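Side-chain contacts in 373aa long hypothetical citrate synthase (Sulfolobus tokodaii, PDB 1VGP), which belongs to the citrate synthase family and is a predominantly helical protein that assembles from two copies of the chain: residues Glu59-Asn62 and Trp63-Lys67; Ala129-Ala132 and Arg133-Gly137; Tyr220-Leu223 and Lys224-Glu228; Glu345-Lys348 and Asp349-Ile352. One frame throughout, in Å; residues are numbered along the deposited sequence.

Interaction 1: residues Glu59-Asn62 and Trp63-Lys67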
loop_
_atom_site.group_PDB
_atom_site.type_symbol
_atom_site.label_atom_id
_atom_site.label_comp_id
_atom_site.label_asym_id
_atom_site.label_seq_id
_atom_site.Cartn_x
_atom_site.Cartn_y
_atom_site.Cartn_z
ATOM N N GLU A 59 -34.980 3.259 -8.336
ATOM C CA GLU A 59 -34.926 2.232 -7.301
ATOM C C GLU A 59 -33.490 1.840 -6.988
ATOM O O GLU A 59 -33.135 1.637 -5.824
ATOM C CB GLU A 59 -35.715 0.999 -7.736
ATOM C CG GLU A 59 -37.085 1.324 -8.298
ATOM C CD GLU A 59 -38.067 0.181 -8.147
ATOM O OE1 GLU A 59 -39.185 0.284 -8.702
ATOM O OE2 GLU A 59 -37.724 -0.818 -7.475
ATOM N N GLU A 60 -32.664 1.731 -8.026
ATOM C CA GLU A 60 -31.264 1.386 -7.833
ATOM C C GLU A 60 -30.537 2.479 -7.050
ATOM O O GLU A 60 -29.863 2.196 -6.055
ATOM C CB GLU A 60 -30.585 1.151 -9.179
ATOM C CG GLU A 60 -31.177 -0.005 -9.958
ATOM C CD GLU A 60 -30.624 -0.108 -11.367
ATOM O OE1 GLU A 60 -30.462 0.946 -12.026
ATOM O OE2 GLU A 60 -30.357 -1.245 -11.813
ATOM N N LEU A 61 -30.683 3.729 -7.479
ATOM C CA LEU A 61 -30.053 4.837 -6.771
ATOM C C LEU A 61 -30.561 4.951 -5.337
ATOM O O LEU A 61 -29.818 5.322 -4.425
ATOM C CB LEU A 61 -30.308 6.162 -7.498
ATOM C CG LEU A 61 -29.723 7.399 -6.804
ATOM C CD1 LEU A 61 -28.207 7.308 -6.803
ATOM C CD2 LEU A 61 -30.172 8.656 -7.513
ATOM N N ASN A 62 -31.838 4.646 -5.143
ATOM C CA ASN A 62 -32.449 4.780 -3.831
ATOM C C ASN A 62 -31.822 3.750 -2.899
ATOM O O ASN A 62 -31.523 4.045 -1.741
ATOM C CB ASN A 62 -33.955 4.556 -3.930
ATOM C CG ASN A 62 -34.745 5.661 -3.262
ATOM O OD1 ASN A 62 -34.478 6.847 -3.482
ATOM N ND2 ASN A 62 -35.724 5.284 -2.440
ATOM N N TRP A 63 -31.619 2.542 -3.420
ATOM C CA TRP A 63 -30.883 1.525 -2.704
ATOM C C TRP A 63 -29.462 1.996 -2.431
ATOM O O TRP A 63 -28.904 1.743 -1.362
ATOM C CB TRP A 63 -30.836 0.232 -3.517
ATOM C CG TRP A 63 -29.853 -0.758 -2.972
ATOM C CD1 TRP A 63 -30.046 -1.614 -1.927
ATOM C CD2 TRP A 63 -28.515 -0.968 -3.416
ATOM N NE1 TRP A 63 -28.913 -2.345 -1.694
ATOM C CE2 TRP A 63 -27.948 -1.971 -2.604
ATOM C CE3 TRP A 63 -27.730 -0.413 -4.438
ATOM C CZ2 TRP A 63 -26.641 -2.427 -2.760
ATOM C CZ3 TRP A 63 -26.427 -0.863 -4.600
ATOM C CH2 TRP A 63 -25.898 -1.863 -3.770
ATOM N N PHE A 64 -28.879 2.681 -3.408
ATOM C CA PHE A 64 -27.455 2.972 -3.378
ATOM C C PHE A 64 -27.126 4.030 -2.342
ATOM O O PHE A 64 -26.217 3.860 -1.535
ATOM C CB PHE A 64 -26.967 3.435 -4.751
ATOM C CG PHE A 64 -25.509 3.775 -4.778
ATOM C CD1 PHE A 64 -24.548 2.773 -4.749
ATOM C CD2 PHE A 64 -25.091 5.103 -4.796
ATOM C CE1 PHE A 64 -23.192 3.084 -4.734
ATOM C CE2 PHE A 64 -23.734 5.425 -4.780
ATOM C CZ PHE A 64 -22.784 4.414 -4.749
ATOM N N GLN A 65 -27.862 5.131 -2.360
ATOM C CA GLN A 65 -27.627 6.174 -1.375
ATOM C C GLN A 65 -28.197 5.788 -0.023
ATOM O O GLN A 65 -27.988 6.484 0.960
ATOM C CB GLN A 65 -28.219 7.506 -1.841
ATOM C CG GLN A 65 -29.657 7.446 -2.289
ATOM C CD GLN A 65 -30.025 8.599 -3.208
ATOM O OE1 GLN A 65 -31.196 8.949 -3.337
ATOM N NE2 GLN A 65 -29.023 9.193 -3.851
ATOM N N GLU A 66 -28.913 4.677 0.033
ATOM C CA GLU A 66 -29.356 4.149 1.316
ATOM C C GLU A 66 -28.162 3.516 2.029
ATOM O O GLU A 66 -27.913 3.788 3.200
ATOM C CB GLU A 66 -30.466 3.116 1.083
ATOM C CG GLU A 66 -30.535 1.982 2.100
ATOM C CD GLU A 66 -31.959 1.488 2.343
ATOM O OE1 GLU A 66 -32.758 1.464 1.369
ATOM O OE2 GLU A 66 -32.275 1.128 3.498
ATOM N N LYS A 67 -27.418 2.685 1.304
ATOM C CA LYS A 67 -26.214 2.076 1.847
ATOM C C LYS A 67 -25.230 3.162 2.280
ATOM O O LYS A 67 -24.486 2.998 3.256
ATOM C CB LYS A 67 -25.554 1.171 0.789
ATOM C CG LYS A 67 -26.241 -0.178 0.572
ATOM C CD LYS A 67 -26.261 -1.019 1.849
ATOM C CE LYS A 67 -26.143 -2.505 1.545
ATOM N NZ LYS A 67 -27.171 -2.952 0.574
#

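Interaction 2: residues Ala129-Ala132 and Arg133-Gly137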
loop_
_atom_site.group_PDB
_atom_site.type_symbol
_atom_site.label_atom_id
_atom_site.label_comp_id
_atom_site.label_asym_id
_atom_site.label_seq_id
_atom_site.Cartn_x
_atom_site.Cartn_y
_atom_site.Cartn_z
ATOM N N ALA A 129 -13.615 14.917 8.394
ATOM C CA ALA A 129 -14.246 16.004 9.141
ATOM C C ALA A 129 -13.978 15.886 10.648
ATOM O O ALA A 129 -13.674 16.883 11.313
ATOM C CB ALA A 129 -15.754 16.023 8.874
ATOM N N ASN A 130 -14.083 14.666 11.178
ATOM C CA ASN A 130 -13.890 14.422 12.605
ATOM C C ASN A 130 -12.494 14.822 13.047
ATOM O O ASN A 130 -12.309 15.396 14.119
ATOM C CB ASN A 130 -14.114 12.946 12.927
ATOM C CG ASN A 130 -15.580 12.611 13.140
ATOM O OD1 ASN A 130 -15.923 11.495 13.545
ATOM N ND2 ASN A 130 -16.457 13.579 12.868
ATOM N N TYR A 131 -11.502 14.527 12.220
ATOM C CA TYR A 131 -10.140 14.858 12.593
ATOM C C TYR A 131 -9.918 16.363 12.575
ATOM O O TYR A 131 -9.201 16.900 13.423
ATOM C CB TYR A 131 -9.134 14.191 11.654
ATOM C CG TYR A 131 -7.711 14.384 12.125
ATOM C CD1 TYR A 131 -7.325 13.999 13.410
ATOM C CD2 TYR A 131 -6.759 14.986 11.304
ATOM C CE1 TYR A 131 -6.024 14.214 13.865
ATOM C CE2 TYR A 131 -5.457 15.206 11.744
ATOM C CZ TYR A 131 -5.099 14.818 13.023
ATOM O OH TYR A 131 -3.806 15.024 13.457
ATOM N N ALA A 132 -10.536 17.035 11.605
ATOM C CA ALA A 132 -10.387 18.472 11.446
ATOM C C ALA A 132 -10.935 19.230 12.661
ATOM O O ALA A 132 -10.332 20.211 13.114
ATOM C CB ALA A 132 -11.096 18.928 10.176
ATOM N N ARG A 133 -12.069 18.770 13.188
ATOM C CA ARG A 133 -12.652 19.360 14.389
ATOM C C ARG A 133 -11.771 19.087 15.597
ATOM O O ARG A 133 -11.337 20.006 16.291
ATOM C CB ARG A 133 -14.040 18.773 14.642
ATOM C CG ARG A 133 -14.957 18.775 13.430
ATOM C CD ARG A 133 -15.812 20.025 13.396
ATOM N NE ARG A 133 -16.463 20.264 14.677
ATOM C CZ ARG A 133 -17.298 21.269 14.914
ATOM N NH1 ARG A 133 -17.657 22.085 13.930
ATOM N NH2 ARG A 133 -17.767 21.462 16.139
ATOM N N LEU A 134 -11.518 17.808 15.846
ATOM C CA LEU A 134 -10.651 17.389 16.944
ATOM C C LEU A 134 -9.327 18.145 16.927
ATOM O O LEU A 134 -8.812 18.544 17.964
ATOM C CB LEU A 134 -10.387 15.888 16.841
ATOM C CG LEU A 134 -11.254 14.949 17.679
ATOM C CD1 LEU A 134 -12.583 15.599 18.013
ATOM C CD2 LEU A 134 -11.463 13.653 16.907
ATOM N N ARG A 135 -8.777 18.333 15.739
ATOM C CA ARG A 135 -7.500 19.005 15.605
ATOM C C ARG A 135 -7.648 20.455 16.049
ATOM O O ARG A 135 -6.767 21.003 16.706
ATOM C CB ARG A 135 -7.030 18.937 14.149
ATOM C CG ARG A 135 -5.765 19.697 13.862
ATOM C CD ARG A 135 -5.737 20.114 12.412
ATOM N NE ARG A 135 -4.615 19.498 11.719
ATOM C CZ ARG A 135 -4.037 19.996 10.631
ATOM N NH1 ARG A 135 -2.929 19.435 10.162
ATOM N NH2 ARG A 135 -4.565 21.048 10.009
ATOM N N LYS A 136 -8.773 21.070 15.692
ATOM C CA LYS A 136 -9.041 22.457 16.058
ATOM C C LYS A 136 -9.626 22.567 17.463
ATOM O O LYS A 136 -10.098 23.629 17.855
ATOM C CB LYS A 136 -10.006 23.103 15.058
ATOM C CG LYS A 136 -9.323 23.856 13.928
ATOM C CD LYS A 136 -10.302 24.743 13.164
ATOM C CE LYS A 136 -11.034 23.976 12.075
ATOM N NZ LYS A 136 -12.139 24.778 11.473
ATOM N N GLY A 137 -9.601 21.472 18.217
ATOM C CA GLY A 137 -10.038 21.521 19.601
ATOM C C GLY A 137 -11.547 21.518 19.780
ATOM O O GLY A 137 -12.049 21.700 20.887
#

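Interaction 3: residues Tyr220-Leu223 and Lys224-Glu228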
loop_
_atom_site.group_PDB
_atom_site.type_symbol
_atom_site.label_atom_id
_atom_site.label_comp_id
_atom_site.label_asym_id
_atom_site.label_seq_id
_atom_site.Cartn_x
_atom_site.Cartn_y
_atom_site.Cartn_z
ATOM N N TYR A 220 -1.885 22.081 -4.777
ATOM C CA TYR A 220 -2.385 23.086 -3.827
ATOM C C TYR A 220 -1.300 24.073 -3.412
ATOM O O TYR A 220 -1.452 24.805 -2.436
ATOM C CB TYR A 220 -2.963 22.374 -2.602
ATOM C CG TYR A 220 -3.915 21.275 -2.988
ATOM C CD1 TYR A 220 -3.692 19.960 -2.588
ATOM C CD2 TYR A 220 -5.017 21.541 -3.800
ATOM C CE1 TYR A 220 -4.542 18.933 -2.993
ATOM C CE2 TYR A 220 -5.869 20.529 -4.211
ATOM C CZ TYR A 220 -5.630 19.227 -3.808
ATOM O OH TYR A 220 -6.464 18.223 -4.226
ATOM N N GLU A 221 -0.210 24.091 -4.176
ATOM C CA GLU A 221 0.813 25.114 -4.025
ATOM C C GLU A 221 0.299 26.405 -4.649
ATOM O O GLU A 221 0.846 27.484 -4.416
ATOM C CB GLU A 221 2.104 24.659 -4.713
ATOM C CG GLU A 221 3.030 23.854 -3.811
ATOM C CD GLU A 221 3.956 24.741 -2.987
ATOM O OE1 GLU A 221 4.431 24.288 -1.919
ATOM O OE2 GLU A 221 4.208 25.890 -3.413
ATOM N N ALA A 222 -0.772 26.275 -5.431
ATOM C CA ALA A 222 -1.413 27.392 -6.116
ATOM C C ALA A 222 -2.009 28.414 -5.159
ATOM O O ALA A 222 -1.891 29.622 -5.384
ATOM C CB ALA A 222 -2.497 26.878 -7.054
ATOM N N LEU A 223 -2.659 27.932 -4.101
ATOM C CA LEU A 223 -3.188 28.806 -3.057
ATOM C C LEU A 223 -2.059 29.616 -2.432
ATOM O O LEU A 223 -2.209 30.810 -2.166
ATOM C CB LEU A 223 -3.873 27.980 -1.965
ATOM C CG LEU A 223 -5.145 28.531 -1.306
ATOM C CD1 LEU A 223 -5.161 28.089 0.148
ATOM C CD2 LEU A 223 -5.210 30.040 -1.404
ATOM N N LYS A 224 -0.931 28.946 -2.205
ATOM C CA LYS A 224 0.255 29.567 -1.624
ATOM C C LYS A 224 0.756 30.678 -2.535
ATOM O O LYS A 224 1.088 31.776 -2.078
ATOM C CB LYS A 224 1.359 28.519 -1.428
ATOM C CG LYS A 224 2.664 29.086 -0.886
ATOM C CD LYS A 224 3.862 28.166 -1.160
ATOM C CE LYS A 224 5.164 28.966 -1.390
ATOM N NZ LYS A 224 5.317 29.466 -2.804
ATOM N N MET A 225 0.799 30.388 -3.832
ATOM C CA MET A 225 1.213 31.376 -4.817
ATOM C C MET A 225 0.304 32.605 -4.815
ATOM O O MET A 225 0.787 33.738 -4.777
ATOM C CB MET A 225 1.235 30.747 -6.204
ATOM C CG MET A 225 1.659 31.707 -7.302
ATOM S SD MET A 225 1.418 30.990 -8.929
ATOM C CE MET A 225 -0.318 31.196 -9.128
ATOM N N PHE A 226 -1.010 32.391 -4.858
ATOM C CA PHE A 226 -1.942 33.514 -4.795
ATOM C C PHE A 226 -1.685 34.331 -3.531
ATOM O O PHE A 226 -1.810 35.550 -3.532
ATOM C CB PHE A 226 -3.396 33.029 -4.785
ATOM C CG PHE A 226 -3.774 32.187 -5.968
ATOM C CD1 PHE A 226 -3.216 32.424 -7.218
ATOM C CD2 PHE A 226 -4.695 31.150 -5.827
ATOM C CE1 PHE A 226 -3.570 31.641 -8.313
ATOM C CE2 PHE A 226 -5.056 30.362 -6.911
ATOM C CZ PHE A 226 -4.490 30.608 -8.159
ATOM N N LYS A 227 -1.343 33.645 -2.448
ATOM C CA LYS A 227 -1.125 34.315 -1.181
ATOM C C LYS A 227 0.095 35.228 -1.241
ATOM O O LYS A 227 0.019 36.391 -0.846
ATOM C CB LYS A 227 -0.968 33.286 -0.051
ATOM C CG LYS A 227 -2.302 32.865 0.594
ATOM C CD LYS A 227 -2.177 31.558 1.381
ATOM C CE LYS A 227 -3.452 31.240 2.155
ATOM N NZ LYS A 227 -3.997 32.445 2.844
ATOM N N GLU A 228 1.217 34.721 -1.751
ATOM C CA GLU A 228 2.433 35.517 -1.731
ATOM C C GLU A 228 2.468 36.629 -2.777
ATOM O O GLU A 228 3.072 37.674 -2.545
ATOM C CB GLU A 228 3.675 34.625 -1.833
ATOM C CG GLU A 228 3.790 33.748 -3.051
ATOM C CD GLU A 228 4.951 32.770 -2.931
ATOM O OE1 GLU A 228 4.984 31.998 -1.942
ATOM O OE2 GLU A 228 5.834 32.769 -3.819
#

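Interaction 4: residues Glu345-Lys348 and Asp349-Ile352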
loop_
_atom_site.group_PDB
_atom_site.type_symbol
_atom_site.label_atom_id
_atom_site.label_comp_id
_atom_site.label_asym_id
_atom_site.label_seq_id
_atom_site.Cartn_x
_atom_site.Cartn_y
_atom_site.Cartn_z
ATOM N N GLU A 345 -13.287 -3.790 -11.343
ATOM C CA GLU A 345 -13.102 -4.067 -12.757
ATOM C C GLU A 345 -11.907 -4.991 -13.002
ATOM O O GLU A 345 -11.971 -5.881 -13.844
ATOM C CB GLU A 345 -12.895 -2.758 -13.518
ATOM C CG GLU A 345 -12.723 -2.934 -15.008
ATOM C CD GLU A 345 -12.520 -1.621 -15.725
ATOM O OE1 GLU A 345 -11.468 -0.978 -15.494
ATOM O OE2 GLU A 345 -13.412 -1.226 -16.519
ATOM N N TYR A 346 -10.822 -4.773 -12.269
ATOM C CA TYR A 346 -9.594 -5.515 -12.496
ATOM C C TYR A 346 -9.740 -6.981 -12.103
ATOM O O TYR A 346 -9.171 -7.865 -12.748
ATOM C CB TYR A 346 -8.437 -4.892 -11.708
ATOM C CG TYR A 346 -7.104 -5.511 -12.022
ATOM C CD1 TYR A 346 -6.339 -5.041 -13.087
ATOM C CD2 TYR A 346 -6.623 -6.601 -11.286
ATOM C CE1 TYR A 346 -5.125 -5.641 -13.417
ATOM C CE2 TYR A 346 -5.415 -7.211 -11.607
ATOM C CZ TYR A 346 -4.668 -6.728 -12.678
ATOM O OH TYR A 346 -3.474 -7.329 -13.026
ATOM N N ILE A 347 -10.497 -7.254 -11.043
ATOM C CA ILE A 347 -10.537 -8.619 -10.513
ATOM C C ILE A 347 -11.635 -9.509 -11.104
ATOM O O ILE A 347 -11.827 -10.625 -10.636
ATOM C CB ILE A 347 -10.677 -8.638 -8.959
ATOM C CG1 ILE A 347 -11.991 -7.982 -8.527
ATOM C CG2 ILE A 347 -9.496 -7.943 -8.323
ATOM C CD1 ILE A 347 -12.240 -8.074 -7.043
ATOM N N LYS A 348 -12.343 -9.046 -12.128
ATOM C CA LYS A 348 -13.213 -9.952 -12.827
ATOM C C LYS A 348 -12.345 -11.004 -13.515
ATOM O O LYS A 348 -12.617 -12.194 -13.421
ATOM C CB LYS A 348 -14.112 -9.199 -13.833
ATOM C CG LYS A 348 -15.327 -8.555 -13.144
ATOM C CD LYS A 348 -16.422 -8.090 -14.103
ATOM C CE LYS A 348 -16.231 -6.630 -14.507
ATOM N NZ LYS A 348 -14.925 -6.399 -15.213
ATOM N N ASP A 349 -11.266 -10.559 -14.152
ATOM C CA ASP A 349 -10.227 -11.462 -14.672
ATOM C C ASP A 349 -8.939 -11.226 -13.925
ATOM O O ASP A 349 -8.010 -10.676 -14.507
ATOM C CB ASP A 349 -9.937 -11.149 -16.134
ATOM C CG ASP A 349 -10.398 -12.221 -17.059
ATOM O OD1 ASP A 349 -11.625 -12.265 -17.295
ATOM O OD2 ASP A 349 -9.549 -12.996 -17.542
ATOM N N ASN A 350 -8.846 -11.602 -12.657
ATOM C CA ASN A 350 -7.660 -11.161 -11.940
ATOM C C ASN A 350 -6.384 -11.747 -12.534
ATOM O O ASN A 350 -6.354 -12.886 -12.993
ATOM C CB ASN A 350 -7.726 -11.507 -10.455
ATOM C CG ASN A 350 -6.598 -10.877 -9.680
ATOM O OD1 ASN A 350 -6.445 -9.657 -9.681
ATOM N ND2 ASN A 350 -5.790 -11.698 -9.031
ATOM N N LYS A 351 -5.345 -10.929 -12.555
ATOM C CA LYS A 351 -3.995 -11.397 -12.716
ATOM C C LYS A 351 -3.123 -10.711 -11.659
ATOM O O LYS A 351 -3.013 -9.484 -11.630
ATOM C CB LYS A 351 -3.478 -11.065 -14.115
ATOM C CG LYS A 351 -4.117 -11.892 -15.215
ATOM C CD LYS A 351 -3.065 -12.432 -16.174
ATOM C CE LYS A 351 -3.407 -13.842 -16.655
ATOM N NZ LYS A 351 -2.188 -14.623 -17.054
ATOM N N ILE A 352 -2.529 -11.508 -10.779
ATOM C CA ILE A 352 -1.626 -10.987 -9.771
ATOM C C ILE A 352 -0.495 -10.239 -10.474
ATOM O O ILE A 352 0.075 -10.730 -11.446
ATOM C CB ILE A 352 -1.066 -12.141 -8.892
ATOM C CG1 ILE A 352 0.069 -11.634 -8.010
ATOM C CG2 ILE A 352 -0.582 -13.285 -9.765
ATOM C CD1 ILE A 352 -0.038 -12.100 -6.585
#

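Interaction 1: residues Glu59-Asn62 and Trp63-Lys67
L61 and Q65, one turn apart on helix 58-70, meet through the carboxamide of the glutamine, which folds back against the branched end of the leucine. NE2 of Q65 lies 3.5 Å from CG of L61, and the same nitrogen also touches CD1, so the contact is one of van der Waals packing between an amide end and an isopropyl group. Q65 comes back this way because its CG sits between the backbone N and the carbonyl carbon (chi1 51°), after which the chain runs extended toward the preceding turn. Glutamine suits the place, being long enough to span a turn, with its side chain also touching E44 of helix 43-52. That end also comes near N62: OD1 of N62 is 3.9 Å from OE1 of Q65, two acceptor oxygens on amide planes turned 49° apart. The stretch is an amphipathic helix held by i to i+4 backbone bonds, among them Q65 N to L61 O at 2.9 Å and W63 N to E59 O at 3.0 Å. Its inward side carries W63 and F64, which lie on helices 43-52 and 113-135, while L61 packs on I370 of the second subunit. The flat indole of W63 takes the carbonyl oxygen of E60 at its edge, in plane, with O of E60 3.7 Å from CE3. One of its faces is covered near the rim by CG of K67, 3.8 Å above the ring plane. The carboxylate of E60 turns elsewhere, to a salt bridge with K54.

Interaction 2: residues Ala129-Ala132 and Arg133-Gly137
The phenol ring of Y131 and the guanidinium of R135, one helical turn apart, approach each other obliquely, CE2 of Y131 standing 4.4 Å from NE of R135. The arginine starts with CG anti to its backbone nitrogen (chi1 175°) and bends at chi3, which brings its flat end up beside the ring. Each group has its firmer polar partner beyond the helix: NH1 of R135 forms a salt bridge with D325, and OH of Y131 is hydrogen-bonded to O of R86. Tyrosine and arginine suit this place because both are long enough to carry a polar end past the apolar packing around their stems. Nearer the backbone, the aliphatic parts lie against carbonyls of the previous turn. CD2 of L134 rests 3.4 Å from O of N130, and the bent chain of R133 turns away toward O of L157, which its NH1 donates to. Small A132 adds little bulk of its own, and its carbonyl accepts N of K136 at 3.1 Å. Here the helix stops in a Schellman motif: N of G137 reaches O of L134 at 3.0 Å, and the next N-H along the chain goes back to O of R133. G137 has a positive phi (78°), a conformation that glycine adopts readily. Around this end of helix 113-135, A129 and A132 pack on helix 149-158, N130 and L134 on helix 76-84, and Y131 on I94 of helix 91-105.

Interaction 3: residues Tyr220-Leu223 and Lys224-Glu228
E221 and K224 lie side by side on helix 221-228, pointing the same way, as the first two members of a salt-bridge network that E228 completes. Their closest approach is aliphatic to polar, OE2 of E221 being 3.2 Å from CD of K224, while the charged ends form only a long salt bridge of 3.8 Å between OE2 of E221 and NZ of K224. Lysine suits the middle place: its positive end stands between two glutamates of like charge and probably eases their mutual repulsion. On another side of the helix F226 presents a ring face to the backbone, with O of A222 3.1 Å above its plane and offset toward the rim. The ring takes this position with CG anti to the carbonyl carbon (chi1 -58°), and the methyl of A222 is small enough to sit 4.3 Å from its CE2. L223 is crossed by the shaft of K227, CD1 of L223 lying 4.1 Å from CE of K227. Further out, F226 meets F311 edge-to-face and packs on helix 281-300, L223 packs on Y318, and the OH of Y318 bonds NZ of K227. OE2 of E228 is likewise tied, to OH of Y238. OE1 of E228 receives NZ of K224 at 2.7 Å, the nitrogen coming from above the carboxylate plane.

Interaction 4: residues Glu345-Lys348 and Asp349-Ile352
Y346 reaches forward to K351 because its CG stands anti to the backbone N (chi1 -173°), laying the ring along the chain that follows; N350 has the same first torsion (chi1 -172°), which turns its amide back to the ring. The setting is the exit from helix 327-346, where the polypeptide passes into an extended loop bound for strand 356-359. OD1 of N350 sits 3.3 Å from CE2 of Y346, at the ring edge, with the amide and ring planes 75° apart. OD1 of N350 is also 3.8 Å from CG2 of I347. Asparagine fits here because its amide offers OD1 to the ring edge while ND2 donates to O of S194. Tyrosine is suited by its length and by a hydroxyl at the far end, which can donate to a carbonyl of the loop. The second subunit covers this region: its K5 makes a cation-pi contact with Y346, and its E8 a salt bridge with NZ of K351. Just beyond the helix end, NZ of K348 makes a weak bond of 3.3 Å back to O of E345. Y346 OH gives its hydrogen to O of K351 at 2.6 Å, in the carbonyl plane and on a lone pair.

In the fold
The four contacts follow one another along the chain without overlap, each a local one within or at the end of a helix: 58-70, 113-135, 221-228 and 327-346. None touches another; interactions 2 and 3 are the closest pair, with about 12 Å between nearest atoms and 24 Å between centres. Interaction 3 lies across the chain's centre from both interaction 1 and interaction 4, at about 40 and 41 Å between centres. Helix 113-135 joins two of them, since it carries interaction 2 and packs against W63 and F64 of interaction 1. Interactions 1 and 4 both meet the second subunit, whereas 2 and 3 serve packing within one subunit of this helical fold.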